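Local coordinates for protein extracellular subtilisin-like serine proteinase (Vibrio sp. PA-44, PDB 1SH7) that probably hydrolyses internal peptide bonds as a calcium-binding, cold-adapted secreted serine endopeptidase of the subtilisin family, at residues Phe151-Gly156 against Thr165-Val170; Val124-Leu129 against Ala222-Ala227. All coordinates share one frame; numbering follows the deposited sequence.

Contact 1: residues Phe151-Gly156 against Thr165-Val170; sequences FMLAAG and TSPARV
Leu-153 turns its side chain from strand 150-154 of the central parallel sheet of the subtilisin-like catalytic domain toward the loop between strands 150-154 and 174-179, which holds the Pro-167 to Val-170 turn. Along the leucine, CB lies 4.3 Å from Ala-168 CA. With CG anti to the carbonyl carbon (chi1 -48°), the branch point lies on the side of the turn, and the two methyl groups divide there. One branch, Leu-153 CD1, comes within 3.4 Å of Pro-167 O. The same Leu-153 CD1 rests more loosely, at 4.4 Å, on Val-170 CB. The other, Leu-153 CD2, meets the proline ring at Pro-167 CG, 3.9 Å off. The proline follows a cis peptide bond and opens a type I turn, whose carbonyl Pro-167 O accepts the N-H of Val-170. That oxygen is thus bonded inside the turn while a methyl group packs against it. Leu-137 of helix 135-146 also touches the proline ring. No direct hydrogen bond links the two segments. A water donates to Ala-154 O at 2.7 Å and accepts a weak bond from Ala-168 N. Ala-154 itself touches the bound phenylmethanesulfonic acid, so the turn packs against a residue of the ligand pocket. Beside the water, the methyl carbon Ala-168 CB sits 3.4 Å from Ala-154 O and 3.9 Å from Ala-155 O.

Contact 2: residues Val124-Leu129 against Ala222-Ala227; sequences VANMSL and ATPHVA
The amide nitrogen of buried Asn-126 rests against a proline nitrogen: Asn-126 ND2 is 3.3 Å from Pro-224 N. Pro-224 N has no hydrogen to give, and its lone pair, delocalised into the peptide bond, is a poor acceptor, so this is packing and not a hydrogen bond. Asn-126 reaches that place from the strand with CG anti to its own backbone nitrogen (chi1 -172°). Around Asn-126 ND2 gather Thr-223 CG2 at 3.4 Å and the methyl carbon Ala-227 CB at 3.6 Å, so the amide end meets carbon on successive turns of the helix. Strand 124-127 and helix segment 222-227 run almost exactly antiparallel (177°), their axes 8.5 Å apart. This is the buried centre of the subtilase fold, where helix 219-236, which carries the predicted nucleophile Ser-220 in its first turn, lies against the parallel sheet; Pro-224, lacking an N-H, kinks it. Thr-223 spends its hydroxyl on Thr-219 O, while its methyl group faces the asparagine. Just past the strand, Ser-128 centres an inverse gamma turn and touches the bound phenylmethanesulfonic acid. Ser-128 OG packs 3.6 Å from Pro-224 CD and hydrogen-bonds to Ser-220 O, while its carbonyl oxygen is hydrogen-bonded to NE2 of the predicted catalytic His-70.

From the N terminus, the chain first reaches 124-129, passes through helix 135-146 and returns along 151-156, a beta-alpha-beta crossover that sets the two strands side by side. Contact 1 then closes the short loop from 151-156 to 165-170. Only much later does helix 219-236 bring 222-227 back to 124-129, so contact 2 closes a long loop within which contact 1 is nested. The two contacts touch directly: Met-152 O and Met-127 N, 2.9 Å apart, probably form one of the sheet hydrogen bonds, and Thr-223 OG1 packs near Ala-154 CA. Together they join the sheet, helix 219-236 and the loop packed against Ala-154 of the ligand pocket.

Contact 1: residues Phe151-Gly156 against Thr165-Val170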
loop_
_atom_site.group_PDB
_atom_site.type_symbol
_atom_site.label_atom_id
_atom_site.label_comp_id
_atom_site.label_asym_id
_atom_site.label_seq_id
_atom_site.Cartn_x
_atom_site.Cartn_y
_atom_site.Cartn_z
ATOM N N PHE A 151 9.223 0.885 -0.434
ATOM C CA PHE A 151 8.427 -0.217 0.035
ATOM C C PHE A 151 7.390 0.276 1.043
ATOM O O PHE A 151 7.770 0.876 2.073
ATOM C CB PHE A 151 9.306 -1.300 0.690
ATOM C CG PHE A 151 9.805 -2.361 -0.276
ATOM C CD1 PHE A 151 10.695 -2.027 -1.282
ATOM C CD2 PHE A 151 9.368 -3.656 -0.180
ATOM C CE1 PHE A 151 11.132 -2.936 -2.193
ATOM C CE2 PHE A 151 9.800 -4.604 -1.056
ATOM C CZ PHE A 151 10.705 -4.256 -2.081
ATOM N N MET A 152 6.116 0.014 0.735
ATOM C CA MET A 152 4.980 0.262 1.627
ATOM C C MET A 152 4.641 -1.050 2.369
ATOM O O MET A 152 4.485 -2.073 1.744
ATOM C CB MET A 152 3.776 0.759 0.839
ATOM C CG MET A 152 4.080 1.843 -0.220
ATOM S SD MET A 152 4.638 3.362 0.477
ATOM C CE MET A 152 6.362 3.311 0.106
ATOM N N LEU A 153 4.547 -0.997 3.698
ATOM C CA LEU A 153 4.461 -2.180 4.568
ATOM C C LEU A 153 3.266 -2.074 5.516
ATOM O O LEU A 153 3.080 -1.036 6.124
ATOM C CB LEU A 153 5.747 -2.285 5.419
ATOM C CG LEU A 153 7.054 -2.139 4.636
ATOM C CD1 LEU A 153 8.245 -2.037 5.605
ATOM C CD2 LEU A 153 7.239 -3.259 3.654
ATOM N N ALA A 154 2.454 -3.139 5.656
ATOM C CA ALA A 154 1.344 -3.115 6.583
ATOM C C ALA A 154 1.839 -3.195 8.020
ATOM O O ALA A 154 2.729 -3.988 8.341
ATOM C CB ALA A 154 0.404 -4.225 6.295
ATOM N N ALA A 155 1.247 -2.388 8.894
ATOM C CA ALA A 155 1.662 -2.356 10.311
ATOM C C ALA A 155 1.278 -3.645 11.065
ATOM O O ALA A 155 1.992 -4.045 11.989
ATOM C CB ALA A 155 1.061 -1.163 11.027
ATOM N N GLY A 156 0.157 -4.263 10.683
ATOM C CA GLY A 156 -0.355 -5.451 11.308
ATOM C C GLY A 156 -1.627 -5.112 12.058
ATOM O O GLY A 156 -1.941 -3.929 12.271
ATOM N N THR A 165 6.813 -6.769 14.546
ATOM C CA THR A 165 6.344 -7.404 13.308
ATOM C C THR A 165 7.367 -7.125 12.210
ATOM O O THR A 165 7.862 -5.995 12.113
ATOM C CB THR A 165 4.974 -6.800 12.888
ATOM O OG1 THR A 165 3.953 -7.406 13.669
ATOM C CG2 THR A 165 4.603 -7.151 11.423
ATOM N N SER A 166 7.718 -8.145 11.420
ATOM C CA SER A 166 8.525 -7.966 10.181
ATOM C C SER A 166 7.586 -8.213 8.990
ATOM O O SER A 166 6.786 -9.111 9.064
ATOM C CB SER A 166 9.668 -9.005 10.113
ATOM O OG SER A 166 10.760 -8.666 10.941
ATOM N N PRO A 167 7.715 -7.492 7.880
ATOM C CA PRO A 167 8.701 -6.416 7.708
ATOM C C PRO A 167 8.310 -5.045 8.262
ATOM O O PRO A 167 9.104 -4.155 8.090
ATOM C CB PRO A 167 8.803 -6.300 6.187
ATOM C CG PRO A 167 7.439 -6.610 5.720
ATOM C CD PRO A 167 6.976 -7.756 6.630
ATOM N N ALA A 168 7.155 -4.869 8.892
ATOM C CA ALA A 168 6.716 -3.535 9.383
ATOM C C ALA A 168 7.773 -2.705 10.098
ATOM O O ALA A 168 7.808 -1.460 9.993
ATOM C CB ALA A 168 5.530 -3.690 10.318
ATOM N N ARG A 169 8.601 -3.373 10.880
ATOM C CA ARG A 169 9.534 -2.665 11.730
ATOM C C ARG A 169 10.755 -2.106 10.991
ATOM O O ARG A 169 11.475 -1.300 11.560
ATOM C CB ARG A 169 9.958 -3.550 12.889
ATOM C CG ARG A 169 10.842 -4.727 12.505
ATOM C CD ARG A 169 11.173 -5.553 13.702
ATOM N NE ARG A 169 12.188 -6.535 13.417
ATOM C CZ ARG A 169 13.284 -6.713 14.130
ATOM N NH1 ARG A 169 13.550 -5.944 15.194
ATOM N NH2 ARG A 169 14.117 -7.686 13.779
ATOM N N VAL A 170 10.975 -2.496 9.732
ATOM C CA VAL A 170 12.147 -1.991 8.963
ATOM C C VAL A 170 12.121 -0.473 8.896
ATOM O O VAL A 170 11.215 0.101 8.258
ATOM C CB VAL A 170 12.172 -2.563 7.537
ATOM C CG1 VAL A 170 13.232 -1.861 6.663
ATOM C CG2 VAL A 170 12.455 -4.056 7.555
HETATM O O HOH W 1 4.522 -5.968 7.936
#

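Contact 2: residues Val124-Leu129 against Ala222-Ala227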
loop_
_atom_site.group_PDB
_atom_site.type_symbol
_atom_site.label_atom_id
_atom_site.label_comp_id
_atom_site.label_asym_id
_atom_site.label_seq_id
_atom_site.Cartn_x
_atom_site.Cartn_y
_atom_site.Cartn_z
ATOM N N VAL A 124 7.172 1.312 -7.180
ATOM C CA VAL A 124 6.901 1.154 -5.774
ATOM C C VAL A 124 6.481 -0.293 -5.496
ATOM O O VAL A 124 5.840 -0.946 -6.358
ATOM C CB VAL A 124 5.819 2.118 -5.303
ATOM C CG1 VAL A 124 4.456 1.881 -6.022
ATOM C CG2 VAL A 124 5.667 2.056 -3.821
ATOM N N ALA A 125 6.838 -0.790 -4.313
ATOM C CA ALA A 125 6.460 -2.143 -3.905
ATOM C C ALA A 125 5.469 -2.076 -2.739
ATOM O O ALA A 125 5.605 -1.214 -1.864
ATOM C CB ALA A 125 7.658 -2.920 -3.473
ATOM N N ASN A 126 4.503 -3.002 -2.740
ATOM C CA ASN A 126 3.510 -3.128 -1.695
ATOM C C ASN A 126 3.592 -4.485 -1.013
ATOM O O ASN A 126 3.429 -5.508 -1.669
ATOM C CB ASN A 126 2.093 -2.956 -2.263
ATOM C CG ASN A 126 1.041 -2.876 -1.176
ATOM O OD1 ASN A 126 0.594 -3.892 -0.661
ATOM N ND2 ASN A 126 0.639 -1.670 -0.836
ATOM N N MET A 127 3.854 -4.473 0.297
ATOM C CA MET A 127 3.818 -5.662 1.135
ATOM C C MET A 127 2.711 -5.582 2.197
ATOM O O MET A 127 2.928 -5.119 3.292
ATOM C CB MET A 127 5.187 -5.885 1.800
ATOM C CG MET A 127 6.295 -6.065 0.807
ATOM S SD MET A 127 7.836 -6.471 1.602
ATOM C CE MET A 127 7.552 -8.145 1.934
ATOM N N SER A 128 1.516 -6.031 1.849
ATOM C CA SER A 128 0.390 -6.073 2.750
ATOM C C SER A 128 0.415 -7.424 3.480
ATOM O O SER A 128 -0.461 -8.241 3.321
ATOM C CB SER A 128 -0.905 -5.884 1.970
ATOM O OG SER A 128 -1.189 -4.510 1.782
ATOM N N LEU A 129 1.430 -7.631 4.298
ATOM C CA LEU A 129 1.699 -8.943 4.874
ATOM C C LEU A 129 2.684 -8.722 6.014
ATOM O O LEU A 129 3.396 -7.719 6.037
ATOM C CB LEU A 129 2.214 -9.925 3.782
ATOM C CG LEU A 129 3.629 -9.686 3.227
ATOM C CD1 LEU A 129 4.668 -10.327 4.155
ATOM C CD2 LEU A 129 3.836 -10.195 1.793
ATOM N N ALA A 222 -5.040 -0.423 4.039
ATOM C CA ALA A 222 -4.517 0.950 4.160
ATOM C C ALA A 222 -3.249 1.140 3.326
ATOM O O ALA A 222 -3.017 2.184 2.691
ATOM C CB ALA A 222 -4.221 1.268 5.645
ATOM N N THR A 223 -2.411 0.128 3.369
ATOM C CA THR A 223 -1.123 0.146 2.747
ATOM C C THR A 223 -1.176 0.480 1.262
ATOM O O THR A 223 -0.430 1.326 0.855
ATOM C CB THR A 223 -0.354 -1.169 3.020
ATOM O OG1 THR A 223 -0.194 -1.373 4.439
ATOM C CG2 THR A 223 1.124 -1.113 2.447
ATOM N N PRO A 224 -2.012 -0.178 0.457
ATOM C CA PRO A 224 -2.136 0.165 -0.961
ATOM C C PRO A 224 -2.674 1.552 -1.243
ATOM O O PRO A 224 -2.337 2.052 -2.295
ATOM C CB PRO A 224 -3.003 -0.971 -1.539
ATOM C CG PRO A 224 -3.720 -1.598 -0.315
ATOM C CD PRO A 224 -2.749 -1.412 0.781
ATOM N N HIS A 225 -3.422 2.177 -0.326
ATOM C CA HIS A 225 -3.739 3.593 -0.470
ATOM C C HIS A 225 -2.424 4.377 -0.556
ATOM O O HIS A 225 -2.283 5.262 -1.420
ATOM C CB HIS A 225 -4.627 4.125 0.667
ATOM C CG HIS A 225 -6.069 3.690 0.583
ATOM N ND1 HIS A 225 -6.516 2.513 1.142
ATOM C CD2 HIS A 225 -7.163 4.295 0.061
ATOM C CE1 HIS A 225 -7.818 2.384 0.933
ATOM N NE2 HIS A 225 -8.236 3.454 0.271
ATOM N N VAL A 226 -1.490 4.049 0.328
ATOM C CA VAL A 226 -0.204 4.713 0.388
ATOM C C VAL A 226 0.629 4.375 -0.868
ATOM O O VAL A 226 1.233 5.263 -1.463
ATOM C CB VAL A 226 0.586 4.385 1.698
ATOM C CG1 VAL A 226 1.874 5.212 1.774
ATOM C CG2 VAL A 226 -0.243 4.629 2.953
ATOM N N ALA A 227 0.645 3.113 -1.295
ATOM C CA ALA A 227 1.354 2.746 -2.515
ATOM C C ALA A 227 0.775 3.456 -3.737
ATOM O O ALA A 227 1.503 3.849 -4.641
ATOM C CB ALA A 227 1.299 1.278 -2.726
#